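Local atomic coordinates of acyl-CoA dehydrogenase FadE3 (Mycobacterium smegmatis, PDB entry 4IV6), a protein that belongs to the acyl-CoA dehydrogenase family of flavoproteins and carries dihydroflavine-adenine dinucleotide bound in its pockets. Residues B[185-199]-B[213-227]. Residues are numbered along the deposited sequence; the frame is centred on the assembly and turned at random. Where two conformers were deposited one is given.
Sequences SILLVEKVPGFDVSR and ELNFTDARVPVSSLL
Phe195 and Phe216 illustrate how a non-hydrogen-bonded pair in an antiparallel hairpin brings two side chains together on one face. The two side chains run side by side, their ring planes oblique at 34°, and Phe216 CE1 sits over one face of the Phe195 ring, 3.5 Å from Phe195 CG. With its CG anti to the backbone N (chi1 177°), Phe195 also brings CE1 to Leu214 CD1, and Leu214 CD2 in turn meets Val197 CG2. Further along, Val189 CG1 and Val192 CG2 both close on Val221 CG1, while Ile186 CG2 runs alongside Leu227 CD2 (4.0 Å).

Backbone bonds follow two separate registers. In the hairpin, Asp196 and Asn215 exchange a reciprocal pair, Gly194 O receives Thr217 N, and Ser198 N reaches Glu213 O at 2.7 Å. Where strand 184-190 meets the end of 213-227, Leu188 N donates almost straight (178°) to Ser225 O over 2.8 Å, and Leu227 N to Ile186 O. Water bridges Pro193 O to Arg220 N.

Polar side chains gather on the other face of the hairpin. Asn215 ND2 donates in its amide plane both to Ser198 OG (2.9 Å) and to the anti lone pair of Glu213 OE1, which fixes the amide's rotation; Ser198 OG in turn donates a hydrogen bond to Asp196 OD2 (2.7 Å), meeting it from above the carboxylate plane.

Gly194, with its positive phi, takes the third position of the type II turn from Val192 to Phe195, which leads into strand 195-200. That strand and 211-216 form a beta hairpin of the acyl-CoA dehydrogenase middle domain, its Leu214 side chain about 8 Å from the bound dihydroflavine-adenine dinucleotide.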
# COMPACT_ATOMS: atom_id res chain seq x y z
N SER B 185 -2.09 9.36 -39.35
CA SER B 185 -1.26 10.53 -39.53
C SER B 185 -1.70 11.61 -38.58
O SER B 185 -2.72 11.49 -37.91
CB SER B 185 -1.38 11.06 -40.97
OG SER B 185 -1.13 10.02 -41.90
N ILE B 186 -0.92 12.68 -38.53
CA ILE B 186 -1.29 13.86 -37.76
C ILE B 186 -1.44 15.04 -38.72
O ILE B 186 -0.57 15.27 -39.55
CB ILE B 186 -0.25 14.15 -36.70
CG1 ILE B 186 -0.25 13.04 -35.63
CG2 ILE B 186 -0.50 15.52 -36.07
CD1 ILE B 186 0.91 13.15 -34.65
N LEU B 187 -2.56 15.74 -38.61
CA LEU B 187 -2.82 16.92 -39.42
C LEU B 187 -2.92 18.12 -38.50
O LEU B 187 -3.47 18.02 -37.39
CB LEU B 187 -4.13 16.79 -40.21
CG LEU B 187 -4.37 15.59 -41.15
CD1 LEU B 187 -5.65 15.81 -41.97
CD2 LEU B 187 -3.23 15.32 -42.08
N LEU B 188 -2.37 19.25 -38.95
CA LEU B 188 -2.45 20.50 -38.22
C LEU B 188 -3.68 21.23 -38.73
O LEU B 188 -3.67 21.78 -39.78
CB LEU B 188 -1.19 21.34 -38.47
CG LEU B 188 0.13 20.61 -38.21
CD1 LEU B 188 1.31 21.44 -38.63
CD2 LEU B 188 0.21 20.26 -36.75
N VAL B 189 -4.75 21.20 -37.95
CA VAL B 189 -6.06 21.68 -38.36
C VAL B 189 -6.40 23.00 -37.70
O VAL B 189 -6.41 23.11 -36.47
CB VAL B 189 -7.11 20.64 -37.91
CG1 VAL B 189 -8.52 21.05 -38.31
CG2 VAL B 189 -6.74 19.29 -38.53
N GLU B 190 -6.70 24.00 -38.52
CA GLU B 190 -7.24 25.25 -38.04
C GLU B 190 -8.78 25.17 -37.89
O GLU B 190 -9.42 24.20 -38.29
CB GLU B 190 -6.86 26.40 -39.01
CG GLU B 190 -5.37 26.48 -39.24
CD GLU B 190 -4.96 27.65 -40.13
OE1 GLU B 190 -5.82 28.36 -40.67
OE2 GLU B 190 -3.77 27.85 -40.29
N LYS B 191 -9.36 26.21 -37.31
CA LYS B 191 -10.80 26.28 -37.08
C LYS B 191 -11.58 26.55 -38.39
O LYS B 191 -12.07 27.65 -38.62
CB LYS B 191 -11.10 27.33 -36.02
CG LYS B 191 -10.56 27.02 -34.62
CD LYS B 191 -11.29 25.87 -33.96
CE LYS B 191 -10.60 25.34 -32.71
NZ LYS B 191 -10.67 26.30 -31.59
N VAL B 192 -11.70 25.52 -39.23
CA VAL B 192 -12.33 25.61 -40.53
C VAL B 192 -13.83 25.25 -40.45
O VAL B 192 -14.29 24.67 -39.46
CB VAL B 192 -11.63 24.66 -41.52
CG1 VAL B 192 -10.17 25.04 -41.63
CG2 VAL B 192 -11.78 23.21 -41.09
N PRO B 193 -14.60 25.63 -41.49
CA PRO B 193 -16.00 25.23 -41.53
C PRO B 193 -16.12 23.71 -41.41
O PRO B 193 -15.35 22.98 -42.01
CB PRO B 193 -16.47 25.76 -42.91
CG PRO B 193 -15.61 26.97 -43.13
CD PRO B 193 -14.25 26.54 -42.59
N GLY B 194 -17.01 23.24 -40.55
CA GLY B 194 -17.19 21.81 -40.36
C GLY B 194 -16.49 21.29 -39.10
O GLY B 194 -16.66 20.13 -38.74
N PHE B 195 -15.67 22.12 -38.47
CA PHE B 195 -14.95 21.73 -37.25
C PHE B 195 -15.69 22.39 -36.09
O PHE B 195 -15.54 23.60 -35.87
CB PHE B 195 -13.49 22.21 -37.36
CG PHE B 195 -12.63 21.94 -36.15
CD1 PHE B 195 -13.12 21.39 -34.97
CD2 PHE B 195 -11.31 22.33 -36.18
CE1 PHE B 195 -12.30 21.19 -33.88
CE2 PHE B 195 -10.48 22.14 -35.10
CZ PHE B 195 -10.98 21.56 -33.94
N ASP B 196 -16.47 21.61 -35.36
CA ASP B 196 -17.28 22.13 -34.27
C ASP B 196 -16.64 21.78 -32.93
O ASP B 196 -16.23 20.63 -32.69
CB ASP B 196 -18.68 21.52 -34.35
CG ASP B 196 -19.64 22.07 -33.30
OD1 ASP B 196 -19.89 23.26 -33.23
OD2 ASP B 196 -20.15 21.28 -32.51
N VAL B 197 -16.50 22.79 -32.08
CA VAL B 197 -16.06 22.60 -30.69
C VAL B 197 -17.33 22.65 -29.87
O VAL B 197 -17.96 23.70 -29.68
CB VAL B 197 -15.04 23.66 -30.26
CG1 VAL B 197 -14.58 23.39 -28.83
CG2 VAL B 197 -13.85 23.62 -31.19
N SER B 198 -17.73 21.46 -29.43
CA SER B 198 -19.15 21.17 -29.31
C SER B 198 -19.67 21.46 -27.93
O SER B 198 -20.82 21.94 -27.82
CB SER B 198 -19.49 19.71 -29.73
OG SER B 198 -18.97 19.36 -31.02
N ARG B 199 -18.89 21.17 -26.89
CA ARG B 199 -19.31 21.58 -25.51
C ARG B 199 -18.18 21.39 -24.49
O ARG B 199 -17.28 20.59 -24.76
CB ARG B 199 -20.52 20.77 -25.04
CG ARG B 199 -20.19 19.33 -24.69
CD ARG B 199 -21.44 18.48 -24.57
NE ARG B 199 -21.11 17.07 -24.54
CZ ARG B 199 -20.74 16.36 -25.61
NH1 ARG B 199 -20.64 16.93 -26.81
NH2 ARG B 199 -20.46 15.07 -25.47
N GLU B 213 -15.67 18.14 -26.46
CA GLU B 213 -15.97 17.28 -27.59
C GLU B 213 -15.85 18.06 -28.90
O GLU B 213 -16.33 19.18 -29.00
CB GLU B 213 -17.36 16.67 -27.48
CG GLU B 213 -17.59 15.57 -28.52
CD GLU B 213 -18.99 14.97 -28.40
OE1 GLU B 213 -19.84 15.14 -29.30
OE2 GLU B 213 -19.24 14.38 -27.35
N LEU B 214 -15.18 17.44 -29.86
CA LEU B 214 -15.01 17.95 -31.20
C LEU B 214 -15.74 17.07 -32.21
O LEU B 214 -15.61 15.84 -32.19
CB LEU B 214 -13.55 17.93 -31.61
CG LEU B 214 -12.48 18.44 -30.65
CD1 LEU B 214 -11.14 18.41 -31.36
CD2 LEU B 214 -12.80 19.82 -30.12
N ASN B 215 -16.43 17.70 -33.15
CA ASN B 215 -17.13 17.00 -34.22
C ASN B 215 -16.75 17.58 -35.56
O ASN B 215 -16.86 18.77 -35.75
CB ASN B 215 -18.64 17.09 -33.96
CG ASN B 215 -19.07 16.12 -32.91
OD1 ASN B 215 -19.17 14.92 -33.18
ND2 ASN B 215 -19.32 16.60 -31.71
N PHE B 216 -16.26 16.72 -36.46
CA PHE B 216 -15.87 17.09 -37.80
C PHE B 216 -16.88 16.54 -38.80
O PHE B 216 -17.14 15.31 -38.86
CB PHE B 216 -14.51 16.50 -38.11
CG PHE B 216 -13.43 16.98 -37.21
CD1 PHE B 216 -12.74 18.15 -37.50
CD2 PHE B 216 -13.14 16.31 -36.06
CE1 PHE B 216 -11.74 18.61 -36.67
CE2 PHE B 216 -12.15 16.77 -35.20
CZ PHE B 216 -11.46 17.92 -35.51
N THR B 217 -17.49 17.45 -39.55
CA THR B 217 -18.43 17.12 -40.62
C THR B 217 -17.93 17.72 -41.91
O THR B 217 -17.94 18.92 -42.07
CB THR B 217 -19.80 17.71 -40.30
OG1 THR B 217 -20.18 17.32 -38.97
CG2 THR B 217 -20.83 17.24 -41.29
N ASP B 218 -17.47 16.87 -42.83
CA ASP B 218 -17.06 17.31 -44.17
C ASP B 218 -16.09 18.49 -44.05
O ASP B 218 -16.16 19.47 -44.82
CB ASP B 218 -18.29 17.70 -44.99
CG ASP B 218 -18.01 17.85 -46.49
OD1 ASP B 218 -17.37 16.96 -47.08
OD2 ASP B 218 -18.46 18.85 -47.07
N ALA B 219 -15.16 18.39 -43.10
CA ALA B 219 -14.28 19.53 -42.77
C ALA B 219 -13.05 19.50 -43.66
O ALA B 219 -12.21 18.58 -43.57
CB ALA B 219 -13.85 19.48 -41.31
N ARG B 220 -12.94 20.52 -44.52
CA ARG B 220 -11.89 20.57 -45.53
C ARG B 220 -10.67 21.34 -45.05
O ARG B 220 -10.79 22.48 -44.62
CB ARG B 220 -12.42 21.24 -46.79
CG ARG B 220 -13.72 20.64 -47.32
CD ARG B 220 -14.04 21.20 -48.70
NE ARG B 220 -13.68 20.23 -49.71
CZ ARG B 220 -14.41 19.15 -49.94
NH1 ARG B 220 -14.02 18.29 -50.86
NH2 ARG B 220 -15.53 18.94 -49.24
N VAL B 221 -9.50 20.72 -45.11
CA VAL B 221 -8.23 21.40 -44.86
C VAL B 221 -7.32 21.09 -46.04
O VAL B 221 -7.46 20.08 -46.68
CB VAL B 221 -7.58 20.95 -43.55
CG1 VAL B 221 -8.51 21.23 -42.39
CG2 VAL B 221 -7.17 19.48 -43.59
N PRO B 222 -6.37 21.98 -46.34
CA PRO B 222 -5.48 21.67 -47.43
C PRO B 222 -4.54 20.52 -47.07
O PRO B 222 -4.25 20.29 -45.88
CB PRO B 222 -4.72 22.98 -47.67
CG PRO B 222 -4.94 23.82 -46.47
CD PRO B 222 -6.14 23.31 -45.75
N VAL B 223 -4.07 19.80 -48.09
CA VAL B 223 -3.17 18.64 -47.85
C VAL B 223 -1.87 19.04 -47.20
O VAL B 223 -1.24 18.23 -46.51
CB VAL B 223 -2.90 17.76 -49.10
CG1 VAL B 223 -4.20 17.08 -49.53
CG2 VAL B 223 -2.28 18.55 -50.25
N SER B 224 -1.49 20.32 -47.34
CA SER B 224 -0.31 20.87 -46.65
C SER B 224 -0.45 20.87 -45.12
O SER B 224 0.52 21.10 -44.40
CB SER B 224 -0.02 22.28 -47.17
OG SER B 224 -1.04 23.19 -46.76
N SER B 225 -1.65 20.59 -44.60
CA SER B 225 -1.84 20.47 -43.15
C SER B 225 -1.16 19.23 -42.57
O SER B 225 -1.02 19.15 -41.35
CB SER B 225 -3.33 20.41 -42.81
OG SER B 225 -3.92 19.25 -43.37
N LEU B 226 -0.79 18.28 -43.42
CA LEU B 226 -0.13 17.06 -42.97
C LEU B 226 1.13 17.41 -42.22
O LEU B 226 1.91 18.24 -42.68
CB LEU B 226 0.22 16.15 -44.16
CG LEU B 226 1.00 14.88 -43.80
CD1 LEU B 226 0.22 13.92 -42.89
CD2 LEU B 226 1.45 14.17 -45.06
N LEU B 227 1.33 16.81 -41.06
CA LEU B 227 2.58 17.01 -40.32
C LEU B 227 3.62 16.08 -40.91
O LEU B 227 3.51 14.87 -40.80
CB LEU B 227 2.40 16.73 -38.83
CG LEU B 227 3.67 16.83 -37.97
CD1 LEU B 227 4.15 18.27 -37.86
CD2 LEU B 227 3.40 16.24 -36.60
O HOH W 1 1.79 12.97 -39.61
O HOH W 2 -13.79 23.46 -44.23